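Local coordinates for protein probable arylamine n-acetyl transferase (Mycobacterium abscessus, PDB 4GUZ) that probably transfers an acetyl group from acetyl-coenzyme A to the amino nitrogen of arylamine substrates, at residues G102-G107 with A114-L119. Numbering follows the deposited sequence.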
loop_
_atom_site.group_PDB
_atom_site.type_symbol
_atom_site.label_atom_id
_atom_site.label_comp_id
_atom_site.label_asym_id
_atom_site.label_seq_id
_atom_site.Cartn_x
_atom_site.Cartn_y
_atom_site.Cartn_z
ATOM N N GLY A 102 1.821 10.970 1.391
ATOM C CA GLY A 102 1.310 11.114 2.752
ATOM C C GLY A 102 2.397 10.922 3.796
ATOM O O GLY A 102 3.429 10.309 3.516
ATOM N N ARG A 103 2.170 11.458 5.006
ATOM C CA ARG A 103 3.064 11.331 6.173
ATOM C C ARG A 103 2.442 10.297 7.114
ATOM O O ARG A 103 1.390 10.579 7.680
ATOM C CB ARG A 103 3.199 12.686 6.891
ATOM C CG ARG A 103 3.723 13.811 6.022
ATOM C CD ARG A 103 3.655 15.132 6.768
ATOM N NE ARG A 103 4.056 16.241 5.904
ATOM C CZ ARG A 103 5.317 16.582 5.664
ATOM N NH1 ARG A 103 6.313 15.926 6.251
ATOM N NH2 ARG A 103 5.591 17.606 4.868
ATOM N N VAL A 104 3.038 9.092 7.233
ATOM C CA VAL A 104 2.488 8.030 8.085
ATOM C C VAL A 104 2.796 8.367 9.535
ATOM O O VAL A 104 3.947 8.309 9.974
ATOM C CB VAL A 104 2.940 6.602 7.695
ATOM C CG1 VAL A 104 2.260 5.556 8.582
ATOM C CG2 VAL A 104 2.631 6.312 6.230
ATOM N N GLN A 105 1.752 8.670 10.279
ATOM C CA GLN A 105 1.830 9.109 11.669
ATOM C C GLN A 105 1.575 8.018 12.685
ATOM O O GLN A 105 2.232 8.012 13.737
ATOM C CB GLN A 105 0.814 10.247 11.913
ATOM C CG GLN A 105 1.148 11.570 11.185
ATOM C CD GLN A 105 2.498 12.188 11.534
ATOM O OE1 GLN A 105 3.252 12.620 10.659
ATOM N NE2 GLN A 105 2.838 12.257 12.805
ATOM N N MET A 106 0.575 7.160 12.435
ATOM C CA MET A 106 0.127 6.091 13.358
ATOM C C MET A 106 -0.044 6.620 14.784
ATOM O O MET A 106 0.487 6.020 15.734
ATOM C CB MET A 106 1.083 4.880 13.331
ATOM C CG MET A 106 1.182 4.190 11.966
ATOM S SD MET A 106 -0.409 3.722 11.201
ATOM C CE MET A 106 -0.870 2.309 12.211
ATOM N N GLY A 107 -0.734 7.764 14.914
ATOM C CA GLY A 107 -1.024 8.405 16.197
ATOM C C GLY A 107 -0.038 9.434 16.723
ATOM O O GLY A 107 -0.390 10.220 17.605
ATOM N N ALA A 114 7.050 12.707 4.360
ATOM C CA ALA A 114 5.991 12.320 3.412
ATOM C C ALA A 114 6.449 11.161 2.566
ATOM O O ALA A 114 6.851 11.356 1.416
ATOM C CB ALA A 114 5.603 13.507 2.544
ATOM N N THR A 115 6.374 9.934 3.122
ATOM C CA THR A 115 6.906 8.766 2.444
ATOM C C THR A 115 5.853 7.652 2.188
ATOM O O THR A 115 6.221 6.487 2.022
ATOM C CB THR A 115 8.159 8.257 3.192
ATOM O OG1 THR A 115 7.894 8.125 4.590
ATOM C CG2 THR A 115 9.369 9.169 2.984
ATOM N N HIS A 116 4.573 8.023 2.039
ATOM C CA HIS A 116 3.543 7.056 1.657
ATOM C C HIS A 116 2.863 7.538 0.396
ATOM O O HIS A 116 2.160 8.533 0.436
ATOM C CB HIS A 116 2.518 6.797 2.775
ATOM C CG HIS A 116 1.405 5.889 2.347
ATOM N ND1 HIS A 116 1.662 4.611 1.874
ATOM C CD2 HIS A 116 0.070 6.119 2.290
ATOM C CE1 HIS A 116 0.478 4.097 1.566
ATOM N NE2 HIS A 116 -0.509 4.966 1.798
ATOM N N GLY A 117 3.108 6.858 -0.722
ATOM C CA GLY A 117 2.504 7.274 -1.978
ATOM C C GLY A 117 1.085 6.769 -2.110
ATOM O O GLY A 117 0.787 5.643 -1.697
ATOM N N MET A 118 0.205 7.613 -2.669
ATOM C CA MET A 118 -1.207 7.340 -2.944
ATOM C C MET A 118 -1.571 8.003 -4.251
ATOM O O MET A 118 -0.815 8.855 -4.745
ATOM C CB MET A 118 -2.105 7.892 -1.813
ATOM C CG MET A 118 -1.877 7.198 -0.477
ATOM S SD MET A 118 -2.697 7.981 0.905
ATOM C CE MET A 118 -1.666 9.428 1.164
ATOM N N LEU A 119 -2.729 7.655 -4.789
ATOM C CA LEU A 119 -3.232 8.228 -6.027
ATOM C C LEU A 119 -4.611 8.839 -5.815
ATOM O O LEU A 119 -5.395 8.335 -4.996
ATOM C CB LEU A 119 -3.272 7.164 -7.132
ATOM C CG LEU A 119 -1.909 6.563 -7.484
ATOM C CD1 LEU A 119 -2.038 5.120 -7.948
ATOM C CD2 LEU A 119 -1.129 7.436 -8.474
HETATM O O HOH W 1 5.777 8.629 6.686
#
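V104 meets the imidazole of H116 at a slant, its CG2 lying 3.5 Å from H116 CB and a little farther from CG, so the methyl touches the CB–CG end of the side chain. H189 meets the same imidazole with planes about 35° apart, F134 packs against it edge-to-face, and NE2 is hydrogen-bonded to D131. The other flat group, the guanidinium of R103, has A114 CB over one face, while its NH1 bonds to the backbone O of R112; the aliphatic part runs past A114, with R103 CG 3.8 Å from A114 CA. The backbones here form the end of the antiparallel hairpin of strands 96-104 and 116-123. G102 and H116 are a hydrogen-bonded pair: G102 N donates to H116 O over a short 2.6 Å, and H116 N returns a bond to G102 O at 3.0 Å. Opposite G102 the second chain fits in two residues, T115 and H116, which makes a classic beta bulge, and A114 adds a CA-H···O contact to G102 O (3.3 Å). Past the bulge one water accepts from V104 N at 2.8 Å and also bonds T115 OG1, linking the diverging chains. C79, H116 and D131 are arranged like the Cys-His-Asp triad of arylamine N-acetyltransferases, so this hairpin probably carries the catalytic histidine; with CG anti to the backbone N (chi1 176°), its ring is carried away from V104, and mainly CB meets the methyl. M118, bent at its thioether (chi3 -75°), brings CE to 3.8 Å from G102 CA, against the bare backbone of the glycine.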